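PDB 5C5G: spherulin-4 from Aspergillus clavatus, which is a glycoside hydrolase that probably acts on galactosaminogalactan, a fungal polysaccharide whose biosynthesis requires the related Aspergillus fumigatus enzyme. Local coordinates for residues 5-17 with 33-45. Sequence-based numbering, arbitrary orientation.
Sequences GPKSKVFVPLYVY and HPDVNFTVVINPG. With EDO (1,2-ethanediol), chain B; EDO (1,2-ethanediol), chain C.
Tyr15 lays one face of its ring against the amide of Asn43, whose ND2 stands 3.8 Å above the ring plane and over its centre, while Val41 CG1 meets the ring edge near CE1. With CG anti to the carbonyl carbon, chi1 -51° swings the ring toward Val41 and Asn43. Its OH hydrogen-bonds O2 of an ethanediol at 2.7 Å, and Asn43 OD1 is held by the backbone N of Gly47. Further back along the strands, Phe11 sets CZ 3.8 Å from Val41 CG2 and also packs on the methyl of Thr39, whose hydroxyl is bonded to Glu227; these groups face the barrel interior. On the other side of the sheet, Val10 lies alongside Phe38, CB to CD2 3.7 Å, and Leu14 CD2 rests on Val40 CG1, with helix 24-32 covering Phe38, Val40 and Leu14. Five backbone hydrogen bonds join the two segments, from Val10 N to Asn37 O (2.9 Å) through to Leu14 N to Val41 O (3.0 Å), and a water bridges Leu14 O and Asn43 N beyond them. This right-handed beta-alpha-beta unit is the first of the (beta/alpha)8 barrel, whose C-terminal strand ends carry the N-acetylgalactosamine site that includes Tyr15 and Tyr76.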
loop_
_atom_site.group_PDB
_atom_site.type_symbol
_atom_site.label_atom_id
_atom_site.label_comp_id
_atom_site.label_asym_id
_atom_site.label_seq_id
_atom_site.Cartn_x
_atom_site.Cartn_y
_atom_site.Cartn_z
ATOM N N GLY A 5 19.349 -6.991 6.446
ATOM C CA GLY A 5 19.489 -6.281 5.186
ATOM C C GLY A 5 18.705 -4.979 5.193
ATOM O O GLY A 5 18.317 -4.455 6.245
ATOM N N PRO A 6 18.480 -4.415 4.004
ATOM C CA PRO A 6 17.836 -3.101 3.939
ATOM C C PRO A 6 16.466 -3.086 4.626
ATOM O O PRO A 6 15.705 -4.039 4.511
ATOM C CB PRO A 6 17.674 -2.862 2.441
ATOM C CG PRO A 6 18.600 -3.806 1.767
ATOM C CD PRO A 6 18.818 -4.956 2.678
ATOM N N LYS A 7 16.186 -2.009 5.343
ATOM C CA LYS A 7 14.888 -1.811 5.941
ATOM C C LYS A 7 13.830 -1.565 4.869
ATOM O O LYS A 7 14.095 -0.955 3.817
ATOM C CB LYS A 7 14.957 -0.614 6.888
ATOM C CG LYS A 7 13.831 -0.555 7.901
ATOM C CD LYS A 7 14.260 -1.137 9.249
ATOM C CE LYS A 7 13.174 -0.955 10.310
ATOM N NZ LYS A 7 13.250 0.350 11.044
ATOM N N SER A 8 12.633 -2.036 5.165
ATOM C CA SER A 8 11.457 -1.819 4.333
ATOM C C SER A 8 10.337 -1.238 5.173
ATOM O O SER A 8 10.284 -1.409 6.400
ATOM C CB SER A 8 10.992 -3.126 3.712
ATOM O OG SER A 8 11.990 -3.638 2.837
ATOM N N LYS A 9 9.428 -0.559 4.487
ATOM C CA LYS A 9 8.176 -0.114 5.068
ATOM C C LYS A 9 7.200 -1.269 5.127
ATOM O O LYS A 9 7.175 -2.113 4.233
ATOM C CB LYS A 9 7.582 0.991 4.214
ATOM C CG LYS A 9 8.498 2.192 4.052
ATOM C CD LYS A 9 7.946 3.196 3.053
ATOM C CE LYS A 9 8.893 4.377 2.839
ATOM N NZ LYS A 9 10.262 3.951 2.435
ATOM N N VAL A 10 6.372 -1.270 6.161
ATOM C CA VAL A 10 5.248 -2.189 6.216
ATOM C C VAL A 10 4.107 -1.601 5.384
ATOM O O VAL A 10 3.617 -0.505 5.677
ATOM C CB VAL A 10 4.795 -2.439 7.667
ATOM C CG1 VAL A 10 3.534 -3.271 7.700
ATOM C CG2 VAL A 10 5.909 -3.122 8.462
ATOM N N PHE A 11 3.723 -2.313 4.334
ATOM C CA PHE A 11 2.618 -1.901 3.473
ATOM C C PHE A 11 1.360 -2.579 3.988
ATOM O O PHE A 11 1.363 -3.793 4.220
ATOM C CB PHE A 11 2.912 -2.337 2.056
ATOM C CG PHE A 11 1.876 -1.930 1.086
ATOM C CD1 PHE A 11 1.789 -0.623 0.648
ATOM C CD2 PHE A 11 0.970 -2.840 0.618
ATOM C CE1 PHE A 11 0.810 -0.251 -0.253
ATOM C CE2 PHE A 11 -0.005 -2.472 -0.275
ATOM C CZ PHE A 11 -0.085 -1.182 -0.703
ATOM N N VAL A 12 0.297 -1.814 4.193
ATOM C CA VAL A 12 -0.919 -2.333 4.813
ATOM C C VAL A 12 -2.123 -2.001 3.943
ATOM O O VAL A 12 -2.583 -0.850 3.937
ATOM C CB VAL A 12 -1.147 -1.752 6.217
ATOM C CG1 VAL A 12 -2.262 -2.519 6.926
ATOM C CG2 VAL A 12 0.149 -1.810 7.047
ATOM N N PRO A 13 -2.634 -2.980 3.190
ATOM C CA PRO A 13 -3.897 -2.760 2.482
ATOM C C PRO A 13 -5.005 -2.954 3.493
ATOM O O PRO A 13 -5.456 -4.068 3.741
ATOM C CB PRO A 13 -3.889 -3.822 1.392
ATOM C CG PRO A 13 -2.935 -4.858 1.862
ATOM C CD PRO A 13 -2.059 -4.310 2.922
ATOM N N LEU A 14 -5.418 -1.867 4.123
ATOM C CA LEU A 14 -6.271 -1.934 5.299
ATOM C C LEU A 14 -7.725 -1.894 4.878
ATOM O O LEU A 14 -8.427 -0.897 5.071
ATOM C CB LEU A 14 -5.935 -0.798 6.270
ATOM C CG LEU A 14 -6.647 -0.838 7.619
ATOM C CD1 LEU A 14 -6.232 -2.072 8.393
ATOM C CD2 LEU A 14 -6.350 0.404 8.420
ATOM N N TYR A 15 -8.173 -2.981 4.272
ATOM C CA TYR A 15 -9.543 -3.051 3.758
ATOM C C TYR A 15 -10.411 -3.776 4.787
ATOM O O TYR A 15 -11.287 -4.568 4.450
ATOM C CB TYR A 15 -9.607 -3.732 2.382
ATOM C CG TYR A 15 -8.645 -3.175 1.349
ATOM C CD1 TYR A 15 -8.045 -1.926 1.504
ATOM C CD2 TYR A 15 -8.299 -3.925 0.242
ATOM C CE1 TYR A 15 -7.167 -1.441 0.571
ATOM C CE2 TYR A 15 -7.402 -3.439 -0.709
ATOM C CZ TYR A 15 -6.830 -2.194 -0.516
ATOM O OH TYR A 15 -5.926 -1.715 -1.439
ATOM N N VAL A 16 -10.084 -3.548 6.044
ATOM C CA VAL A 16 -10.846 -3.977 7.197
ATOM C C VAL A 16 -11.840 -2.883 7.517
ATOM O O VAL A 16 -11.457 -1.737 7.649
ATOM C CB VAL A 16 -9.884 -4.093 8.406
ATOM C CG1 VAL A 16 -10.609 -4.523 9.649
ATOM C CG2 VAL A 16 -8.728 -5.055 8.101
ATOM N N TYR A 17 -13.116 -3.221 7.648
ATOM C CA TYR A 17 -14.086 -2.198 7.992
ATOM C C TYR A 17 -13.828 -1.691 9.427
ATOM O O TYR A 17 -13.657 -2.494 10.336
ATOM C CB TYR A 17 -15.514 -2.724 7.861
ATOM C CG TYR A 17 -16.509 -1.640 8.149
ATOM C CD1 TYR A 17 -16.805 -0.690 7.189
ATOM C CD2 TYR A 17 -17.107 -1.526 9.397
ATOM C CE1 TYR A 17 -17.672 0.338 7.451
ATOM C CE2 TYR A 17 -17.991 -0.499 9.666
ATOM C CZ TYR A 17 -18.267 0.427 8.685
ATOM O OH TYR A 17 -19.131 1.459 8.937
ATOM N N HIS A 33 6.189 -0.202 17.505
ATOM C CA HIS A 33 7.354 -0.050 16.622
ATOM C C HIS A 33 7.399 1.337 15.985
ATOM O O HIS A 33 7.196 1.486 14.776
ATOM C CB HIS A 33 7.316 -1.096 15.517
ATOM C CG HIS A 33 7.299 -2.505 16.008
ATOM N ND1 HIS A 33 8.398 -3.122 16.557
ATOM C CD2 HIS A 33 6.310 -3.430 16.002
ATOM C CE1 HIS A 33 8.088 -4.366 16.875
ATOM N NE2 HIS A 33 6.828 -4.580 16.535
ATOM N N PRO A 34 7.675 2.368 16.797
ATOM C CA PRO A 34 7.709 3.730 16.248
ATOM C C PRO A 34 8.811 3.926 15.212
ATOM O O PRO A 34 8.738 4.860 14.426
ATOM C CB PRO A 34 7.968 4.602 17.482
ATOM C CG PRO A 34 8.579 3.693 18.488
ATOM C CD PRO A 34 7.949 2.346 18.242
ATOM N N ASP A 35 9.797 3.036 15.207
ATOM C CA ASP A 35 10.896 3.092 14.248
ATOM C C ASP A 35 10.551 2.491 12.880
ATOM O O ASP A 35 11.316 2.643 11.942
ATOM C CB ASP A 35 12.120 2.375 14.826
ATOM C CG ASP A 35 11.841 0.919 15.155
ATOM O OD1 ASP A 35 10.810 0.636 15.801
ATOM O OD2 ASP A 35 12.646 0.051 14.757
ATOM N N VAL A 36 9.429 1.790 12.776
ATOM C CA VAL A 36 8.974 1.201 11.525
ATOM C C VAL A 36 8.039 2.178 10.849
ATOM O O VAL A 36 7.196 2.789 11.506
ATOM C CB VAL A 36 8.251 -0.143 11.769
ATOM C CG1 VAL A 36 7.597 -0.662 10.495
ATOM C CG2 VAL A 36 9.236 -1.149 12.296
ATOM N N ASN A 37 8.205 2.365 9.544
ATOM C CA ASN A 37 7.285 3.179 8.744
ATOM C C ASN A 37 6.215 2.318 8.114
ATOM O O ASN A 37 6.524 1.262 7.548
ATOM C CB ASN A 37 8.065 3.930 7.674
ATOM C CG ASN A 37 9.032 4.915 8.267
ATOM O OD1 ASN A 37 8.698 5.608 9.226
ATOM N ND2 ASN A 37 10.235 4.974 7.722
ATOM N N PHE A 38 4.978 2.784 8.220
ATOM C CA PHE A 38 3.811 2.067 7.737
ATOM C C PHE A 38 3.145 2.873 6.637
ATOM O O PHE A 38 2.840 4.052 6.817
ATOM C CB PHE A 38 2.801 1.853 8.863
ATOM C CG PHE A 38 3.275 0.943 9.967
ATOM C CD1 PHE A 38 4.087 1.417 10.981
ATOM C CD2 PHE A 38 2.890 -0.373 10.005
ATOM C CE1 PHE A 38 4.514 0.589 12.003
ATOM C CE2 PHE A 38 3.326 -1.208 11.022
ATOM C CZ PHE A 38 4.126 -0.718 12.024
ATOM N N THR A 39 2.902 2.228 5.509
ATOM C CA THR A 39 2.131 2.808 4.417
ATOM C C THR A 39 0.777 2.134 4.470
ATOM O O THR A 39 0.711 0.920 4.268
ATOM C CB THR A 39 2.778 2.525 3.071
ATOM O OG1 THR A 39 4.080 3.116 3.055
ATOM C CG2 THR A 39 1.948 3.120 1.938
ATOM N N VAL A 40 -0.286 2.882 4.739
ATOM C CA VAL A 40 -1.574 2.282 5.048
ATOM C C VAL A 40 -2.598 2.769 4.039
ATOM O O VAL A 40 -2.893 3.957 3.969
ATOM C CB VAL A 40 -1.987 2.652 6.470
ATOM C CG1 VAL A 40 -3.358 2.075 6.803
ATOM C CG2 VAL A 40 -0.942 2.186 7.481
ATOM N N VAL A 41 -3.144 1.849 3.253
ATOM C CA VAL A 41 -4.153 2.215 2.269
ATOM C C VAL A 41 -5.522 2.056 2.891
ATOM O O VAL A 41 -5.868 0.973 3.377
ATOM C CB VAL A 41 -4.084 1.322 1.034
ATOM C CG1 VAL A 41 -5.096 1.767 0.010
ATOM C CG2 VAL A 41 -2.668 1.329 0.449
ATOM N N ILE A 42 -6.306 3.109 2.865
ATOM C CA ILE A 42 -7.688 3.001 3.321
ATOM C C ILE A 42 -8.611 3.130 2.112
ATOM O O ILE A 42 -8.284 3.746 1.081
ATOM C CB ILE A 42 -8.008 3.964 4.454
ATOM C CG1 ILE A 42 -7.686 5.364 4.027
ATOM C CG2 ILE A 42 -7.195 3.611 5.741
ATOM C CD1 ILE A 42 -8.798 6.091 3.325
ATOM N N ASN A 43 -9.771 2.520 2.245
ATOM C CA ASN A 43 -10.601 2.209 1.099
ATOM C C ASN A 43 -12.051 2.069 1.538
ATOM O O ASN A 43 -12.544 0.968 1.724
ATOM C CB ASN A 43 -10.072 0.915 0.481
ATOM C CG ASN A 43 -10.804 0.508 -0.748
ATOM O OD1 ASN A 43 -11.594 1.273 -1.306
ATOM N ND2 ASN A 43 -10.554 -0.712 -1.199
ATOM N N PRO A 44 -12.746 3.194 1.687
ATOM C CA PRO A 44 -14.130 3.103 2.157
ATOM C C PRO A 44 -15.062 2.286 1.258
ATOM O O PRO A 44 -15.904 1.565 1.779
ATOM C CB PRO A 44 -14.552 4.566 2.242
ATOM C CG PRO A 44 -13.264 5.294 2.541
ATOM C CD PRO A 44 -12.237 4.573 1.718
ATOM N N GLY A 45 -14.911 2.374 -0.055
ATOM C CA GLY A 45 -15.802 1.671 -0.969
ATOM C C GLY A 45 -15.247 1.665 -2.385
ATOM O O GLY A 45 -15.819 2.273 -3.284
HETATM C C1 EDO B . -2.768 -4.568 -2.249
HETATM O O1 EDO B . -1.916 -4.484 -3.404
HETATM C C2 EDO B . -4.248 -4.743 -2.584
HETATM O O2 EDO B . -4.827 -3.550 -3.136
HETATM C C1 EDO C . -4.353 -5.426 6.288
HETATM O O1 EDO C . -5.688 -5.912 6.165
HETATM C C2 EDO C . -3.853 -5.835 7.663
HETATM O O2 EDO C . -3.663 -7.249 7.706
HETATM O O HOH W 1 10.305 0.939 8.098
HETATM O O HOH W 2 -10.258 1.067 4.622
#